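Local coordinates for protein EscN (Escherichia coli O127:H6, PDB 2OBM) that binds ADP in this model as a P-loop protein of the ATP synthase alpha/beta family, belonging to a type III secretion system, at residues L57-I62 against I325-K330; K84-G89 against L116-Q121; L102-E107 against M165-T170. The protein carries 1 engineered substitution. All coordinates share one frame; numbering follows the deposited sequence.

Interaction 1: residues L57-I62 against I325-K330; sequences LGVRAI and IQQSTK. With ADP (adenosine-5'-diphosphate), chain C.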
loop_
_atom_site.group_PDB
_atom_site.type_symbol
_atom_site.label_atom_id
_atom_site.label_comp_id
_atom_site.label_asym_id
_atom_site.label_seq_id
_atom_site.Cartn_x
_atom_site.Cartn_y
_atom_site.Cartn_z
ATOM N N LEU A 57 -3.729 -1.982 9.562
ATOM C CA LEU A 57 -3.171 -0.743 9.014
ATOM C C LEU A 57 -3.596 0.467 9.846
ATOM O O LEU A 57 -2.954 1.511 9.817
ATOM C CB LEU A 57 -3.630 -0.517 7.561
ATOM C CG LEU A 57 -3.417 -1.635 6.536
ATOM C CD1 LEU A 57 -3.940 -1.217 5.209
ATOM C CD2 LEU A 57 -1.958 -2.010 6.401
ATOM N N GLY A 58 -4.700 0.330 10.560
ATOM C CA GLY A 58 -5.222 1.420 11.358
ATOM C C GLY A 58 -6.098 2.342 10.545
ATOM O O GLY A 58 -6.480 3.411 11.011
ATOM N N VAL A 59 -6.414 1.924 9.321
ATOM C CA VAL A 59 -7.337 2.633 8.453
ATOM C C VAL A 59 -8.655 1.883 8.490
ATOM O O VAL A 59 -8.700 0.722 8.092
ATOM C CB VAL A 59 -6.808 2.654 6.992
ATOM C CG1 VAL A 59 -7.840 3.286 6.032
ATOM C CG2 VAL A 59 -5.492 3.400 6.930
ATOM N N ARG A 60 -9.726 2.533 8.970
ATOM C CA ARG A 60 -11.009 1.839 9.202
ATOM C C ARG A 60 -11.582 1.120 7.978
ATOM O O ARG A 60 -11.933 -0.052 8.064
ATOM C CB ARG A 60 -12.072 2.788 9.798
ATOM C CG ARG A 60 -11.776 3.202 11.242
ATOM C CD ARG A 60 -12.904 4.007 11.880
ATOM N NE ARG A 60 -13.146 5.270 11.199
ATOM C CZ ARG A 60 -12.705 6.448 11.608
ATOM N NH1 ARG A 60 -11.971 6.555 12.713
ATOM N NH2 ARG A 60 -13.003 7.529 10.903
ATOM N N ALA A 61 -11.680 1.831 6.856
ATOM C CA ALA A 61 -12.233 1.285 5.611
ATOM C C ALA A 61 -11.557 -0.010 5.241
ATOM O O ALA A 61 -12.204 -0.935 4.769
ATOM C CB ALA A 61 -12.092 2.293 4.467
ATOM N N ILE A 62 -10.249 -0.088 5.461
ATOM C CA ILE A 62 -9.499 -1.274 5.058
ATOM C C ILE A 62 -9.528 -2.371 6.105
ATOM O O ILE A 62 -9.827 -3.527 5.803
ATOM C CB ILE A 62 -8.017 -0.947 4.716
ATOM C CG1 ILE A 62 -7.929 0.079 3.580
ATOM C CG2 ILE A 62 -7.292 -2.225 4.341
ATOM C CD1 ILE A 62 -6.512 0.721 3.412
ATOM N N ILE A 325 -15.961 5.055 7.090
ATOM C CA ILE A 325 -15.011 4.900 5.973
ATOM C C ILE A 325 -14.119 6.110 5.716
ATOM O O ILE A 325 -12.943 5.944 5.401
ATOM C CB ILE A 325 -15.674 4.479 4.651
ATOM C CG1 ILE A 325 -16.729 5.505 4.214
ATOM C CG2 ILE A 325 -16.191 3.048 4.757
ATOM C CD1 ILE A 325 -17.509 5.105 2.939
ATOM N N GLN A 326 -14.672 7.317 5.852
ATOM C CA GLN A 326 -13.859 8.526 5.830
ATOM C C GLN A 326 -13.059 8.638 7.140
ATOM O O GLN A 326 -13.533 8.238 8.206
ATOM C CB GLN A 326 -14.716 9.765 5.568
ATOM C CG GLN A 326 -15.578 9.657 4.319
ATOM C CD GLN A 326 -16.380 10.921 4.030
ATOM O OE1 GLN A 326 -17.452 10.868 3.416
ATOM N NE2 GLN A 326 -15.864 12.061 4.459
ATOM N N GLN A 327 -11.835 9.150 7.056
ATOM C CA GLN A 327 -10.944 9.149 8.208
ATOM C C GLN A 327 -9.819 10.156 8.008
ATOM O O GLN A 327 -9.046 10.053 7.057
ATOM C CB GLN A 327 -10.376 7.745 8.414
ATOM C CG GLN A 327 -9.438 7.585 9.583
ATOM C CD GLN A 327 -9.111 6.124 9.868
ATOM O OE1 GLN A 327 -9.617 5.221 9.203
ATOM N NE2 GLN A 327 -8.248 5.891 10.843
ATOM N N SER A 328 -9.721 11.137 8.899
ATOM C CA SER A 328 -8.685 12.149 8.753
ATOM C C SER A 328 -7.314 11.668 9.222
ATOM O O SER A 328 -7.197 10.682 9.937
ATOM C CB SER A 328 -9.089 13.477 9.417
ATOM O OG SER A 328 -9.500 13.299 10.756
ATOM N N THR A 329 -6.287 12.388 8.792
ATOM C CA THR A 329 -4.889 11.985 8.936
ATOM C C THR A 329 -4.449 11.713 10.376
ATOM O O THR A 329 -3.572 10.889 10.611
ATOM C CB THR A 329 -3.950 13.042 8.297
ATOM O OG1 THR A 329 -4.527 13.533 7.072
ATOM C CG2 THR A 329 -2.591 12.441 8.001
ATOM N N LYS A 330 -5.047 12.403 11.339
ATOM C CA LYS A 330 -4.703 12.187 12.733
ATOM C C LYS A 330 -5.949 11.744 13.491
ATOM O O LYS A 330 -6.378 12.411 14.448
ATOM C CB LYS A 330 -4.124 13.459 13.375
ATOM C CG LYS A 330 -3.084 14.233 12.551
ATOM C CD LYS A 330 -3.725 15.409 11.784
ATOM C CE LYS A 330 -4.327 16.486 12.710
ATOM N NZ LYS A 330 -5.217 17.484 11.981
HETATM P PB ADP C . -1.380 13.111 -3.365
HETATM O O1B ADP C . -1.680 13.929 -4.604
HETATM O O2B ADP C . -1.407 11.601 -3.431
HETATM O O3B ADP C . 0.082 13.543 -2.830
HETATM P PA ADP C . -1.975 13.925 -0.691
HETATM O O1A ADP C . -1.751 12.622 0.029
HETATM O O2A ADP C . -0.902 14.989 -0.657
HETATM O O3A ADP C . -2.399 13.621 -2.221
HETATM O "O5'" ADP C . -3.333 14.584 -0.136
HETATM C "C5'" ADP C . -3.980 15.603 -0.896
HETATM C "C4'" ADP C . -4.505 16.682 0.041
HETATM O "O4'" ADP C . -5.890 16.438 0.292
HETATM C "C3'" ADP C . -3.804 16.667 1.394
HETATM O "O3'" ADP C . -2.789 17.671 1.486
HETATM C "C2'" ADP C . -4.914 16.893 2.401
HETATM O "O2'" ADP C . -5.095 18.281 2.715
HETATM C "C1'" ADP C . -6.149 16.361 1.698
HETATM N N9 ADP C . -6.339 14.957 2.147
HETATM C C8 ADP C . -6.064 13.837 1.450
HETATM N N7 ADP C . -6.358 12.732 2.180
HETATM C C5 ADP C . -6.826 13.138 3.378
HETATM C C6 ADP C . -7.315 12.492 4.623
HETATM N N6 ADP C . -7.369 11.144 4.760
HETATM N N1 ADP C . -7.711 13.298 5.629
HETATM C C2 ADP C . -7.666 14.639 5.530
HETATM N N3 ADP C . -7.235 15.289 4.433
HETATM C C4 ADP C . -6.808 14.607 3.345
HETATM O O HOH W 1 -10.865 4.687 6.719
#
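Gly58 gives its carbonyl oxygen to the side-chain amide of Gln327: NE2 donates to Gly58 O over 3.1 Å, in the plane of that carbonyl. Val59, the N-cap residue of helix 60-65, passes the same amide with its CA 3.5 Å from Gln327 OE1, its CG1 further off. At Arg60 the grip is repeated from the other end of the carboxamide, whose OE1 takes the backbone N-H of Arg60 on a lone pair at 2.7 Å, almost straight at 169°. Gln327 gets there because its CG stands anti to the backbone N (chi1 -180°) and the chain runs out extended, so the amide is pinned at both its O and its N.

The two segments join the start of a helix in the nucleotide-binding domain to the loop that follows helix 310-325 in the C-terminal domain, and the amide supplies an acceptor to the first turn of the helix.

The rest of Arg60 folds back over Gln327. Its guanidinium stacks on the amide, the planes 12° apart, with Gln327 CD over its centre, 4.0 Å from the guanidinium plane, while NH2 reaches out at the edge to Gln326 O (2.8 Å); NE is held by Phe324 O. Ala61 N donates to a water 3.0 Å away, which in turn donates to Ile325 O and Gln327 OE1. Ala61 CB rests on Ile325 CG2 at 4.2 Å. The backbone O of Gln327 accepts a hydrogen bond from N6 of ADP at 3.0 Å.

Interaction 2: residues K84-G89 against L116-Q121; sequences KSTLLG and LALLPQ. With ADP (adenosine-5'-diphosphate), chain C.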
loop_
_atom_site.group_PDB
_atom_site.type_symbol
_atom_site.label_atom_id
_atom_site.label_comp_id
_atom_site.label_asym_id
_atom_site.label_seq_id
_atom_site.Cartn_x
_atom_site.Cartn_y
_atom_site.Cartn_z
ATOM N N LYS A 84 -3.113 9.723 -2.361
ATOM C CA LYS A 84 -2.267 8.535 -2.229
ATOM C C LYS A 84 -1.290 8.683 -1.073
ATOM O O LYS A 84 -1.248 7.834 -0.186
ATOM C CB LYS A 84 -1.520 8.239 -3.533
ATOM C CG LYS A 84 -0.701 6.947 -3.543
ATOM C CD LYS A 84 0.785 7.248 -3.332
ATOM C CE LYS A 84 1.334 8.185 -4.420
ATOM N NZ LYS A 84 2.539 8.967 -3.949
ATOM N N SER A 85 -0.532 9.777 -1.077
ATOM C CA SER A 85 0.492 10.022 -0.070
ATOM C C SER A 85 -0.048 10.092 1.354
ATOM O O SER A 85 0.528 9.520 2.273
ATOM C CB SER A 85 1.262 11.303 -0.407
ATOM O OG SER A 85 1.945 11.134 -1.644
ATOM N N THR A 86 -1.149 10.815 1.529
ATOM C CA THR A 86 -1.815 10.894 2.823
ATOM C C THR A 86 -2.223 9.493 3.300
ATOM O O THR A 86 -1.991 9.133 4.439
ATOM C CB THR A 86 -3.038 11.823 2.727
ATOM O OG1 THR A 86 -2.569 13.150 2.507
ATOM C CG2 THR A 86 -3.850 11.807 4.019
ATOM N N LEU A 87 -2.826 8.697 2.422
ATOM C CA LEU A 87 -3.182 7.341 2.796
ATOM C C LEU A 87 -1.944 6.559 3.223
ATOM O O LEU A 87 -1.954 5.863 4.235
ATOM C CB LEU A 87 -3.917 6.626 1.661
ATOM C CG LEU A 87 -4.210 5.153 1.912
ATOM C CD1 LEU A 87 -5.087 4.928 3.181
ATOM C CD2 LEU A 87 -4.832 4.497 0.656
ATOM N N LEU A 88 -0.876 6.663 2.442
ATOM C CA LEU A 88 0.357 5.960 2.781
ATOM C C LEU A 88 0.923 6.435 4.120
ATOM O O LEU A 88 1.474 5.655 4.857
ATOM C CB LEU A 88 1.397 6.162 1.672
ATOM C CG LEU A 88 1.085 5.628 0.262
ATOM C CD1 LEU A 88 2.314 5.785 -0.650
ATOM C CD2 LEU A 88 0.622 4.166 0.304
ATOM N N GLY A 89 0.820 7.728 4.418
ATOM C CA GLY A 89 1.292 8.242 5.708
ATOM C C GLY A 89 0.491 7.637 6.848
ATOM O O GLY A 89 1.048 7.156 7.836
ATOM N N LEU A 116 7.192 12.763 3.836
ATOM C CA LEU A 116 7.944 12.646 5.093
ATOM C C LEU A 116 7.374 13.492 6.254
ATOM O O LEU A 116 7.400 13.071 7.418
ATOM C CB LEU A 116 9.422 13.000 4.838
ATOM C CG LEU A 116 10.167 12.069 3.860
ATOM C CD1 LEU A 116 11.640 12.444 3.703
ATOM C CD2 LEU A 116 10.045 10.604 4.328
ATOM N N ALA A 117 6.866 14.685 5.935
ATOM C CA ALA A 117 6.295 15.588 6.937
ATOM C C ALA A 117 5.068 14.978 7.592
ATOM O O ALA A 117 4.627 15.447 8.634
ATOM C CB ALA A 117 5.950 16.956 6.311
ATOM N N LEU A 118 4.534 13.916 6.990
ATOM C CA LEU A 118 3.375 13.197 7.529
ATOM C C LEU A 118 3.780 12.233 8.621
ATOM O O LEU A 118 2.940 11.780 9.393
ATOM C CB LEU A 118 2.646 12.417 6.423
ATOM C CG LEU A 118 1.991 13.227 5.301
ATOM C CD1 LEU A 118 1.268 12.311 4.327
ATOM C CD2 LEU A 118 1.005 14.261 5.884
ATOM N N LEU A 119 5.072 11.912 8.679
ATOM C CA LEU A 119 5.579 10.911 9.614
ATOM C C LEU A 119 6.224 11.563 10.843
ATOM O O LEU A 119 7.220 12.287 10.716
ATOM C CB LEU A 119 6.599 10.013 8.907
ATOM C CG LEU A 119 6.229 9.458 7.527
ATOM C CD1 LEU A 119 7.267 8.468 7.044
ATOM C CD2 LEU A 119 4.838 8.830 7.521
ATOM N N PRO A 120 5.667 11.298 12.035
ATOM C CA PRO A 120 6.245 11.806 13.282
ATOM C C PRO A 120 7.476 11.017 13.739
ATOM O O PRO A 120 7.790 9.951 13.193
ATOM C CB PRO A 120 5.098 11.645 14.280
ATOM C CG PRO A 120 4.319 10.459 13.762
ATOM C CD PRO A 120 4.442 10.507 12.269
ATOM N N GLN A 121 8.174 11.543 14.739
ATOM C CA GLN A 121 9.438 10.958 15.176
ATOM C C GLN A 121 9.315 9.484 15.549
ATOM O O GLN A 121 10.177 8.663 15.194
ATOM C CB GLN A 121 10.047 11.784 16.320
ATOM C CG GLN A 121 10.553 13.177 15.875
ATOM C CD GLN A 121 11.813 13.114 15.009
ATOM O OE1 GLN A 121 12.836 12.558 15.417
ATOM N NE2 GLN A 121 11.743 13.690 13.819
HETATM P PB ADP C . -1.380 13.111 -3.365
HETATM O O1B ADP C . -1.680 13.929 -4.604
HETATM O O2B ADP C . -1.407 11.601 -3.431
HETATM O O3B ADP C . 0.082 13.543 -2.830
HETATM P PA ADP C . -1.975 13.925 -0.691
HETATM O O1A ADP C . -1.751 12.622 0.029
HETATM O O2A ADP C . -0.902 14.989 -0.657
HETATM O O3A ADP C . -2.399 13.621 -2.221
HETATM O "O5'" ADP C . -3.333 14.584 -0.136
HETATM C "C5'" ADP C . -3.980 15.603 -0.896
HETATM C "C4'" ADP C . -4.505 16.682 0.041
HETATM O "O4'" ADP C . -5.890 16.438 0.292
HETATM C "C3'" ADP C . -3.804 16.667 1.394
HETATM O "O3'" ADP C . -2.789 17.671 1.486
HETATM C "C2'" ADP C . -4.914 16.893 2.401
HETATM O "O2'" ADP C . -5.095 18.281 2.715
HETATM C "C1'" ADP C . -6.149 16.361 1.698
HETATM N N9 ADP C . -6.339 14.957 2.147
HETATM C C8 ADP C . -6.064 13.837 1.450
HETATM N N7 ADP C . -6.358 12.732 2.180
HETATM C C5 ADP C . -6.826 13.138 3.378
HETATM C C6 ADP C . -7.315 12.492 4.623
HETATM N N6 ADP C . -7.369 11.144 4.760
HETATM N N1 ADP C . -7.711 13.298 5.629
HETATM C C2 ADP C . -7.666 14.639 5.530
HETATM N N3 ADP C . -7.235 15.289 4.433
HETATM C C4 ADP C . -6.808 14.607 3.345
#
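Leu118 and Leu119 meet the first two turns of helix 84-94 in a small van der Waals contact, leucine methyls against the backbone of the helix whose first turn binds ADP, with no hydrogen bond across it. Lys84 and Ser85 fit the end of a Walker A P-loop, the loop that leads from strand 73-78 into this helix, and the leucines come from a type I beta turn, Leu116 to Leu119, after helix 109-116. That turn is closed by Leu119 N donating to Leu116 O.

Leu118 does most of the touching, with one methyl. CG lies beside its own backbone N (chi1 -64°) and the chain continues extended, which sends CD1 along the helix surface to Ser85 O, 3.5 Å away, and to Thr86 CA at 3.7 Å. The carbonyl it touches is already engaged in the helix, accepting Gly89 N. Gly89 has no side chain, and its bare CA lets the chains come close: CD1 of Leu118 lies 4.3 Å from it, and CD2 of Leu119 reaches the same CA at 4.0 Å. Leu118 O is bound by Asn93 ND2 further along the helix.

That first turn also holds the phosphates of ADP. Ser85 N donates to the beta-phosphate oxygen O2B over 3.1 Å, nearly straight at 165°. Thr86 CB leaves the backbone away from the leucine turn, and OG1, anti to the carbonyl carbon, gives a 2.7 Å hydrogen bond to O1A of ADP, and CG2 packs against N7 of the adenine.

Interaction 3: residues L102-E107 against M165-T170; sequences LALIGE and MMDSVT
Leu102 and Met165 lie side by side and point the same way, with CD2 of the leucine 3.5 Å from SD of the methionine. On the opposite face of the sheet Met166 is the shared apolar partner: its CG meets Ala103 CB at 4.2 Å, and the same carbon takes CD1 of Ile105 at an equal distance. Back on the face of Leu102, Leu104 lays CD2 over the CB of Asp167 (4.0 Å), so the stem of this acid is covered by hydrocarbon.

Between these two layers of side chains the parallel strands run 4° apart. Ala103 N donates to Met165 O at 2.8 Å, Asp167 N donates back to Ala103 O, and Ile105 N reaches Asp167 O at 2.9 Å. The last donor comes in 31° off the plane of its carbonyl, where the pairing ends: a cis peptide follows Asp167, and Ser168 caps the next helix, binding Arg171 N with OG.

At the strand tips the contact turns polar. A water gives a hydrogen bond to Asp167 O (3.0 Å) and a weak one to Glu107 OE2. Asp167 holds CG anti to its backbone N, which brings its carboxylate near that of Glu107. The carboxylate planes are turned 75° against each other, Glu107 OE1 and Asp167 OD2 separated by 4.1 Å, with Lys84 salt-bridged to both oxygens; OD1 of the aspartate is held by Thr220. An acid at the end of an apolar strand next to a P-loop lysine is consistent with a Walker B aspartate.

Strand 99-105 lies between 161-167 and 127-132, and strand 214-222 pairs with 161-167 on its other side. Helix 84-94 covers the face of Met165 and Asp167; helix 138-156 covers that of Ala103 and Met166.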
loop_
_atom_site.group_PDB
_atom_site.type_symbol
_atom_site.label_atom_id
_atom_site.label_comp_id
_atom_site.label_asym_id
_atom_site.label_seq_id
_atom_site.Cartn_x
_atom_site.Cartn_y
_atom_site.Cartn_z
ATOM N N LEU A 102 10.620 1.637 3.498
ATOM C CA LEU A 102 9.954 2.412 2.472
ATOM C C LEU A 102 10.877 2.517 1.289
ATOM O O LEU A 102 12.074 2.661 1.458
ATOM C CB LEU A 102 9.656 3.802 2.989
ATOM C CG LEU A 102 8.378 3.880 3.810
ATOM C CD1 LEU A 102 8.476 5.006 4.790
ATOM C CD2 LEU A 102 7.224 4.113 2.860
ATOM N N ALA A 103 10.324 2.388 0.092
ATOM C CA ALA A 103 11.059 2.715 -1.104
ATOM C C ALA A 103 10.280 3.823 -1.775
ATOM O O ALA A 103 9.166 3.589 -2.251
ATOM C CB ALA A 103 11.172 1.505 -2.015
ATOM N N LEU A 104 10.840 5.036 -1.773
ATOM C CA LEU A 104 10.233 6.164 -2.481
ATOM C C LEU A 104 10.995 6.410 -3.775
ATOM O O LEU A 104 12.098 6.948 -3.773
ATOM C CB LEU A 104 10.204 7.422 -1.592
ATOM C CG LEU A 104 9.536 7.246 -0.210
ATOM C CD1 LEU A 104 9.576 8.545 0.622
ATOM C CD2 LEU A 104 8.091 6.743 -0.350
ATOM N N ILE A 105 10.390 6.011 -4.881
ATOM C CA ILE A 105 11.076 5.930 -6.155
ATOM C C ILE A 105 10.470 6.788 -7.274
ATOM O O ILE A 105 9.297 6.640 -7.617
ATOM C CB ILE A 105 11.113 4.441 -6.669
ATOM C CG1 ILE A 105 11.718 3.505 -5.609
ATOM C CG2 ILE A 105 11.854 4.341 -8.024
ATOM C CD1 ILE A 105 11.550 1.960 -5.926
ATOM N N GLY A 106 11.285 7.664 -7.857
ATOM C CA GLY A 106 10.924 8.345 -9.096
ATOM C C GLY A 106 10.233 9.702 -8.998
ATOM O O GLY A 106 10.003 10.352 -10.025
ATOM N N GLU A 107 9.900 10.122 -7.777
ATOM C CA GLU A 107 9.239 11.404 -7.544
ATOM C C GLU A 107 10.278 12.518 -7.338
ATOM O O GLU A 107 11.456 12.254 -7.077
ATOM C CB GLU A 107 8.291 11.325 -6.330
ATOM C CG GLU A 107 6.915 10.678 -6.593
ATOM C CD GLU A 107 6.004 10.709 -5.352
ATOM O OE1 GLU A 107 4.794 10.371 -5.453
ATOM O OE2 GLU A 107 6.498 11.069 -4.262
ATOM N N MET A 165 6.930 -1.026 1.978
ATOM C CA MET A 165 6.058 -0.118 1.256
ATOM C C MET A 165 6.790 0.472 0.056
ATOM O O MET A 165 7.741 1.220 0.204
ATOM C CB MET A 165 5.531 0.988 2.184
ATOM C CG MET A 165 4.653 2.026 1.474
ATOM S SD MET A 165 3.836 3.180 2.613
ATOM C CE MET A 165 2.703 2.070 3.441
ATOM N N MET A 166 6.340 0.141 -1.140
ATOM C CA MET A 166 7.030 0.598 -2.331
ATOM C C MET A 166 6.161 1.559 -3.159
ATOM O O MET A 166 5.187 1.151 -3.798
ATOM C CB MET A 166 7.496 -0.586 -3.168
ATOM C CG MET A 166 8.239 -0.190 -4.457
ATOM S SD MET A 166 8.676 -1.649 -5.415
ATOM C CE MET A 166 9.580 -2.593 -4.183
ATOM N N ASP A 167 6.546 2.830 -3.130
ATOM C CA ASP A 167 5.885 3.892 -3.858
ATOM C C ASP A 167 6.857 4.478 -4.898
ATOM O O ASP A 167 7.593 5.412 -4.576
ATOM C CB ASP A 167 5.467 4.976 -2.852
ATOM C CG ASP A 167 4.502 5.992 -3.437
ATOM O OD1 ASP A 167 3.791 5.672 -4.414
ATOM O OD2 ASP A 167 4.460 7.118 -2.903
ATOM N N SER A 168 6.853 3.971 -6.141
ATOM C CA SER A 168 5.835 3.052 -6.654
ATOM C C SER A 168 6.436 1.933 -7.482
ATOM O O SER A 168 7.564 2.055 -7.946
ATOM C CB SER A 168 4.871 3.814 -7.561
ATOM O OG SER A 168 5.591 4.453 -8.602
ATOM N N VAL A 169 5.678 0.861 -7.702
ATOM C CA VAL A 169 6.148 -0.197 -8.605
ATOM C C VAL A 169 6.139 0.322 -10.049
ATOM O O VAL A 169 7.011 -0.009 -10.849
ATOM C CB VAL A 169 5.368 -1.540 -8.440
ATOM C CG1 VAL A 169 3.953 -1.431 -8.967
ATOM C CG2 VAL A 169 6.098 -2.672 -9.153
ATOM N N THR A 170 5.180 1.184 -10.352
ATOM C CA THR A 170 5.117 1.856 -11.640
ATOM C C THR A 170 6.447 2.526 -12.047
ATOM O O THR A 170 6.885 2.402 -13.198
ATOM C CB THR A 170 4.028 2.926 -11.622
ATOM O OG1 THR A 170 2.754 2.306 -11.423
ATOM C CG2 THR A 170 4.020 3.721 -12.954
HETATM O O HOH W 2 6.635 6.629 -7.820
HETATM O O HOH W 3 7.935 8.343 -3.935
#

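Overall arrangement
Helix 84-94 is the common piece. Interaction 2 lies on its first turns, and Lys84 joins it to interaction 3, where NZ makes salt bridges of 2.9 Å to Asp167 OD2 and 3.1 Å to Glu107 OE1. Interaction 1 meets the same helix from the adenine end of the nucleotide: Thr329 OG1 packs on Thr86 CG2 at 3.6 Å, and Val59 CG2 on Leu87 CD1 at 4.1 Å. Interaction 1 holds the base of ADP through N6, while interaction 2 binds the phosphates and also touches the base through Thr86 CG2. Interactions 1 and 3 do not meet; their centres are about 21 Å apart, and the Glu107 side chain stays about 6 Å from ADP.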